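Local coordinates for protein cerato-platanin 1 (Moniliophthora perniciosa, PDB 3SUJ) that is a secreted zinc-binding cerato-platanin with a double-psi beta-barrel fold, whose precise biological function remains unestablished, at residues V21-G26 with P58-C63; S49-G54 with S62-T67. All blocks are in the same frame, centred on the assembly; numbering follows the deposited sequence.

Interaction 1 of 2, residues V21-G26 with P58-C63; sequences VTCSDG and PNCGSC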
ATOM      1  N   VAL A  21       6.410  10.832  -3.094  1.00 10.79           N
ATOM      2  CA  VAL A  21       5.014  10.472  -2.760  1.00  9.36           C
ATOM      3  C   VAL A  21       4.457  11.519  -1.833  1.00  7.91           C
ATOM      4  O   VAL A  21       5.140  12.388  -1.285  1.00 10.25           O
ATOM      5  CB  VAL A  21       5.006   9.034  -2.158  1.00  8.96           C
ATOM      6  CG1 VAL A  21       5.448   8.001  -3.184  1.00  5.76           C
ATOM      7  CG2 VAL A  21       5.864   8.997  -0.887  1.00 10.26           C
ATOM      8  N   THR A  22       3.172  11.388  -1.571  1.00  9.35           N
ATOM      9  CA  THR A  22       2.467  12.414  -0.793  1.00  8.73           C
ATOM     10  C   THR A  22       3.063  12.513   0.605  1.00  9.00           C
ATOM     11  O   THR A  22       3.211  13.618   1.185  1.00 10.96           O
ATOM     12  CB  THR A  22       0.968  12.012  -0.677  1.00  9.21           C
ATOM     13  OG1 THR A  22       0.436  11.778  -1.947  1.00  9.90           O
ATOM     14  CG2 THR A  22       0.206  13.104   0.088  1.00 11.69           C
ATOM     15  N   CYS A  23       3.413  11.386   1.205  1.00  8.39           N
ATOM     16  CA  CYS A  23       3.903  11.333   2.585  1.00 10.68           C
ATOM     17  C   CYS A  23       5.388  11.549   2.676  1.00 10.99           C
ATOM     18  O   CYS A  23       6.134  10.749   3.265  1.00 12.53           O
ATOM     19  CB  CYS A  23       3.510   9.981   3.257  1.00 10.03           C
ATOM     20  SG  CYS A  23       1.722   9.708   3.258  1.00 10.20           S
ATOM     21  N   SER A  24       5.792  12.673   2.116  1.00 12.19           N
ATOM     22  CA  SER A  24       7.235  13.021   2.006  1.00 13.83           C
ATOM     23  C   SER A  24       7.847  13.494   3.305  1.00 16.61           C
ATOM     24  O   SER A  24       8.466  12.756   4.032  1.00 19.28           O
ATOM     25  CB  SER A  24       7.428  13.957   0.831  1.00 13.65           C
ATOM     26  OG  SER A  24       6.589  15.058   1.063  1.00 15.60           O
ATOM     27  N   ASP A  25       7.777  14.754   3.592  1.00 18.84           N
ATOM     28  CA  ASP A  25       8.345  15.191   4.887  1.00 18.37           C
ATOM     29  C   ASP A  25       7.202  15.853   5.675  1.00 18.31           C
ATOM     30  O   ASP A  25       6.006  15.616   5.459  1.00 17.83           O
ATOM     31  CB  ASP A  25       9.547  16.111   4.645  1.00 19.24           C
ATOM     32  CG  ASP A  25       9.230  17.278   3.709  1.00 20.43           C
ATOM     33  OD1 ASP A  25       8.024  17.573   3.491  1.00 17.46           O
ATOM     34  OD2 ASP A  25      10.140  17.924   3.115  1.00 20.10           O
ATOM     35  N   GLY A  26       7.551  16.719   6.629  1.00 19.07           N
ATOM     36  CA  GLY A  26       6.576  17.195   7.594  1.00 19.96           C
ATOM     37  C   GLY A  26       6.372  16.234   8.769  1.00 16.19           C
ATOM     38  O   GLY A  26       6.879  15.116   8.815  1.00 17.18           O
ATOM     39  N   PRO A  58      -2.417  12.490   8.691  1.00  9.86           N
ATOM     40  CA  PRO A  58      -2.101  11.624   9.833  1.00 10.09           C
ATOM     41  C   PRO A  58      -2.187  10.169   9.489  1.00 10.50           C
ATOM     42  O   PRO A  58      -1.718   9.358  10.294  1.00 12.41           O
ATOM     43  CB  PRO A  58      -3.148  12.030  10.915  1.00 11.67           C
ATOM     44  CG  PRO A  58      -3.630  13.348  10.426  1.00 14.98           C
ATOM     45  CD  PRO A  58      -3.581  13.386   8.938  1.00 10.06           C
ATOM     46  N   ASN A  59      -2.786   9.803   8.367  1.00  9.27           N
ATOM     47  CA  ASN A  59      -2.772   8.402   7.934  1.00  9.69           C
ATOM     48  C   ASN A  59      -1.469   8.005   7.260  1.00  8.89           C
ATOM     49  O   ASN A  59      -1.276   6.807   6.932  1.00  9.95           O
ATOM     50  CB  ASN A  59      -3.954   8.124   7.012  1.00 10.51           C
ATOM     51  CG  ASN A  59      -5.252   8.147   7.790  1.00 10.48           C
ATOM     52  OD1 ASN A  59      -5.280   7.582   8.917  1.00 12.05           O
ATOM     53  ND2 ASN A  59      -6.275   8.726   7.256  1.00 10.33           N
ATOM     54  N   CYS A  60      -0.564   8.938   6.971  1.00  8.50           N
ATOM     55  CA  CYS A  60       0.722   8.534   6.357  1.00  8.51           C
ATOM     56  C   CYS A  60       1.415   7.543   7.254  1.00  9.75           C
ATOM     57  O   CYS A  60       1.534   7.734   8.478  1.00 10.73           O
ATOM     58  CB  CYS A  60       1.580   9.773   6.241  1.00  9.11           C
ATOM     59  SG  CYS A  60       1.132  10.869   4.874  1.00 10.85           S
ATOM     60  N   GLY A  61       1.977   6.493   6.679  1.00  9.02           N
ATOM     61  CA  GLY A  61       2.653   5.467   7.444  1.00  9.24           C
ATOM     62  C   GLY A  61       1.729   4.497   8.153  1.00 11.31           C
ATOM     63  O   GLY A  61       2.279   3.650   8.871  1.00 12.84           O
ATOM     64  N   SER A  62       0.440   4.573   7.992  1.00  9.61           N
ATOM     65  CA  SER A  62      -0.447   3.589   8.631  1.00 10.86           C
ATOM     66  C   SER A  62      -0.389   2.268   7.884  1.00  8.85           C
ATOM     67  O   SER A  62      -0.033   2.199   6.692  1.00  9.53           O
ATOM     68  CB  SER A  62      -1.917   4.084   8.561  1.00 13.54           C
ATOM     69  OG  SER A  62      -2.256   5.059   9.479  1.00 18.56           O
ATOM     70  N   CYS A  63      -0.739   1.219   8.592  1.00  9.02           N
ATOM     71  CA  CYS A  63      -0.722  -0.141   8.101  1.00  8.27           C
ATOM     72  C   CYS A  63      -2.117  -0.629   7.879  1.00  8.98           C
ATOM     73  O   CYS A  63      -2.973  -0.632   8.821  1.00 10.10           O
ATOM     74  CB  CYS A  63      -0.028  -0.998   9.149  1.00 10.28           C
ATOM     75  SG  CYS A  63       0.176  -2.755   8.647  1.00 10.40           S
TER
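A disulfide between Cys23 and Cys60 ties two loops of the cerato-platanin barrel together, one following strand 3-7 and the other leading into strand 63-68. SG of Cys23 lies 2.1 Å from SG of Cys60, and the dihedral about this S-S bond is -79°, a left-handed twist. Each sulfur stands beside its own backbone N, anti to the carbonyl carbon; each CB leads toward the other loop, and the S-S bridge holds CB of Cys23 3.6 Å from CB of Cys60. Both cysteines are buried, and the contact between the segments consists of these two side chains alone. Turns present both. Cys23 is the centre of an inverse gamma turn, whose bond from Ser24 N to Thr22 O is weak, whereas Cys60 occupies the second position of a type II beta turn closed by Ser62 N giving to Asn59 O at 3.0 Å. Gly61, third in that turn, has phi 77°, where a beta-carbon would collide with the carbonyl O of Cys60. Backbone hydrogen bonds between Cys23 and Ile83 and between Gly61 and Ala82 fasten both loops to the end of strand 76-83. This is a disulfide joining two connecting loops of a double-psi beta-barrel.

Interaction 2 of 2, residues S49-G54 with S62-T67; sequences SSDIAG and SCYQLT. With ZN (zinc ion), chain E.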
ATOM      1  N   SER A  49      -3.365   5.216  -0.763  1.00  7.91           N
ATOM      2  CA  SER A  49      -4.709   5.081  -0.206  1.00  8.15           C
ATOM      3  C   SER A  49      -5.439   6.397  -0.320  1.00  7.56           C
ATOM      4  O   SER A  49      -4.851   7.472  -0.102  1.00  7.38           O
ATOM      5  CB  SER A  49      -4.618   4.726   1.256  1.00  8.92           C
ATOM      6  OG  SER A  49      -5.927   4.715   1.876  1.00  9.59           O
ATOM      7  N   SER A  50      -6.754   6.333  -0.522  1.00  8.30           N
ATOM      8  CA  SER A  50      -7.565   7.546  -0.468  1.00  8.68           C
ATOM      9  C   SER A  50      -7.686   8.070   0.921  1.00  8.33           C
ATOM     10  O   SER A  50      -8.125   9.236   1.072  1.00  9.41           O
ATOM     11  CB  SER A  50      -8.889   7.314  -1.163  1.00 10.87           C
ATOM     12  OG  SER A  50      -9.619   6.271  -0.538  1.00 12.70           O
ATOM     13  N   ASP A  51      -7.275   7.359   1.948  1.00  7.34           N
ATOM     14  CA  ASP A  51      -7.243   7.876   3.323  1.00  8.99           C
ATOM     15  C   ASP A  51      -6.115   8.854   3.494  1.00  8.57           C
ATOM     16  O   ASP A  51      -6.062   9.530   4.495  1.00  9.66           O
ATOM     17  CB  ASP A  51      -7.070   6.748   4.338  1.00 10.55           C
ATOM     18  CG  ASP A  51      -8.354   6.011   4.610  1.00 15.95           C
ATOM     19  OD1 ASP A  51      -9.413   6.354   4.097  1.00 16.68           O
ATOM     20  OD2 ASP A  51      -8.220   4.998   5.311  1.00 16.23           O
ATOM     21  N   ILE A  52      -5.172   8.926   2.543  1.00  8.36           N
ATOM     22  CA  ILE A  52      -4.129   9.964   2.568  1.00  8.85           C
ATOM     23  C   ILE A  52      -4.713  11.152   1.828  1.00  9.49           C
ATOM     24  O   ILE A  52      -4.738  11.156   0.591  1.00  8.78           O
ATOM     25  CB  ILE A  52      -2.873   9.485   1.915  1.00  9.63           C
ATOM     26  CG1 ILE A  52      -2.380   8.169   2.516  1.00 14.17           C
ATOM     27  CG2 ILE A  52      -1.751  10.591   1.891  1.00  9.60           C
ATOM     28  CD1 ILE A  52      -2.038   8.389   3.833  1.00 12.88           C
ATOM     29  N   ALA A  53      -5.239  12.127   2.551  1.00  8.48           N
ATOM     30  CA  ALA A  53      -6.003  13.222   1.914  1.00  9.16           C
ATOM     31  C   ALA A  53      -5.075  14.158   1.124  1.00  9.21           C
ATOM     32  O   ALA A  53      -5.506  14.725   0.103  1.00  9.87           O
ATOM     33  CB  ALA A  53      -6.749  14.044   2.989  1.00 11.95           C
ATOM     34  N   GLY A  54      -3.810  14.217   1.524  1.00  8.30           N
ATOM     35  CA  GLY A  54      -2.852  15.118   0.873  1.00  9.43           C
ATOM     36  C   GLY A  54      -1.676  15.180   1.771  1.00  8.31           C
ATOM     37  O   GLY A  54      -1.531  14.385   2.740  1.00  8.87           O
ATOM     38  N   SER A  62       0.440   4.573   7.992  1.00  9.61           N
ATOM     39  CA  SER A  62      -0.447   3.589   8.631  1.00 10.86           C
ATOM     40  C   SER A  62      -0.389   2.268   7.884  1.00  8.85           C
ATOM     41  O   SER A  62      -0.033   2.199   6.692  1.00  9.53           O
ATOM     42  CB  SER A  62      -1.917   4.084   8.561  1.00 13.54           C
ATOM     43  OG  SER A  62      -2.256   5.059   9.479  1.00 18.56           O
ATOM     44  N   CYS A  63      -0.739   1.219   8.592  1.00  9.02           N
ATOM     45  CA  CYS A  63      -0.722  -0.141   8.101  1.00  8.27           C
ATOM     46  C   CYS A  63      -2.117  -0.629   7.879  1.00  8.98           C
ATOM     47  O   CYS A  63      -2.973  -0.632   8.821  1.00 10.10           O
ATOM     48  CB  CYS A  63      -0.028  -0.998   9.149  1.00 10.28           C
ATOM     49  SG  CYS A  63       0.176  -2.755   8.647  1.00 10.40           S
ATOM     50  N   TYR A  64      -2.430  -1.093   6.679  1.00  7.78           N
ATOM     51  CA  TYR A  64      -3.770  -1.564   6.324  1.00  7.84           C
ATOM     52  C   TYR A  64      -3.723  -3.024   6.008  1.00  7.89           C
ATOM     53  O   TYR A  64      -2.920  -3.454   5.113  1.00  8.80           O
ATOM     54  CB  TYR A  64      -4.323  -0.768   5.112  1.00  8.17           C
ATOM     55  CG  TYR A  64      -4.583   0.648   5.446  1.00  7.49           C
ATOM     56  CD1 TYR A  64      -5.851   1.033   5.895  1.00  8.83           C
ATOM     57  CD2 TYR A  64      -3.640   1.640   5.292  1.00  9.93           C
ATOM     58  CE1 TYR A  64      -6.166   2.351   6.207  1.00  9.22           C
ATOM     59  CE2 TYR A  64      -3.962   2.982   5.606  1.00  9.73           C
ATOM     60  CZ  TYR A  64      -5.215   3.313   5.995  1.00 10.06           C
ATOM     61  OH  TYR A  64      -5.471   4.656   6.287  1.00 12.33           O
ATOM     62  N   GLN A  65      -4.583  -3.805   6.623  1.00  7.92           N
ATOM     63  CA  GLN A  65      -4.798  -5.173   6.240  1.00  7.02           C
ATOM     64  C   GLN A  65      -5.836  -5.241   5.162  1.00  6.90           C
ATOM     65  O   GLN A  65      -6.972  -4.750   5.317  1.00  7.89           O
ATOM     66  CB  GLN A  65      -5.300  -5.917   7.445  1.00  8.05           C
ATOM     67  CG  GLN A  65      -5.563  -7.432   7.150  1.00  9.31           C
ATOM     68  CD  GLN A  65      -6.233  -8.101   8.339  1.00 10.74           C
ATOM     69  OE1 GLN A  65      -7.215  -7.523   8.876  1.00 17.12           O
ATOM     70  NE2 GLN A  65      -5.742  -9.209   8.819  1.00 11.32           N
ATOM     71  N   LEU A  66      -5.439  -5.792   4.021  1.00  7.54           N
ATOM     72  CA  LEU A  66      -6.313  -5.920   2.862  1.00  7.05           C
ATOM     73  C   LEU A  66      -6.533  -7.386   2.596  1.00  6.97           C
ATOM     74  O   LEU A  66      -5.590  -8.110   2.419  1.00  8.64           O
ATOM     75  CB  LEU A  66      -5.692  -5.260   1.632  1.00  7.04           C
ATOM     76  CG  LEU A  66      -5.240  -3.816   1.813  1.00  9.51           C
ATOM     77  CD1 LEU A  66      -4.554  -3.264   0.521  1.00 14.49           C
ATOM     78  CD2 LEU A  66      -6.374  -2.904   2.137  1.00 15.69           C
ATOM     79  N   THR A  67      -7.800  -7.779   2.593  1.00  7.06           N
ATOM     80  CA  THR A  67      -8.153  -9.192   2.470  1.00  8.52           C
ATOM     81  C   THR A  67      -8.964  -9.413   1.236  1.00  7.86           C
ATOM     82  O   THR A  67      -9.957  -8.753   0.962  1.00  9.15           O
ATOM     83  CB  THR A  67      -8.960  -9.693   3.725  1.00  8.80           C
ATOM     84  OG1 THR A  67      -8.103  -9.460   4.892  1.00  8.87           O
ATOM     85  CG2 THR A  67      -9.227 -11.194   3.591  1.00 10.16           C
TER
HETATM   86 ZN    ZN E 204     -10.005   4.009   5.358  0.65 12.84          ZN
HETATM   87  O   HOH W   1     -11.611   5.402   5.816  0.50  9.89           O
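Asp51 and Tyr64 meet in the double-psi beta-barrel, where the turn at the end of strand 47-49 faces strand 63-67 and carries a zinc ion. The carboxylate approaches the phenol obliquely, their planes 51° apart. Tyr64 reaches out from its strand with OH leading, and Asp51 OD2 lies 2.9 Å from Tyr64 OH and 3.5 Å from CE1 of that ring. The hydroxyl also comes within 3.3 Å of Asp51 CB, so the end of the phenol sits against the base of the acid as well as its charged end. A chi2 of -3° eclipses Asp51 OD1 with its own CA; OD2 is the short zinc ligand and OD1 the longer one, 2.7 Å from the zinc ion. OD2 thus binds the metal and lies close to the phenol; the bound cation would be expected to draw negative charge toward this oxygen. Ser49 OG accepts a hydrogen bond from Asp51 N, an ST turn inside the type I turn running from Ser49 to Ile52, and this steadies the backbone of the metal ligand. Tyr64 also packs against Phe90, ring edge to face, and against Val115 and Lys117 of strand 111-118. Two further zinc ligand atoms come from outside the two segments. The zinc ion lies 2.0 Å from Asp51 OD2 and 2.2 Å from a water that donates a hydrogen bond, 2.9 Å long, to Asp51 OD1.

Overall arrangement
Interactions 1 and 2 have centres 10 Å apart and share Ser62 and Cys63, where the disulfide-bearing turn runs into strand 63-68. They also touch directly. Asn59 ND2 probably donates a hydrogen bond to Asp51 O at 2.9 Å, joining the turn beside the disulfide to the backbone of the zinc ligand. Ile52 CD1 packs 3.5 Å from Cys60 N, and Thr22 CG2 lies 3.3 Å from Gly54 C, so segment 49-54 contacts both loops of interaction 1. The disulfide itself stays away from the metal: the side chain of Cys60 is about 9 Å from that of Asp51 and about 13 Å from a bound zinc ion.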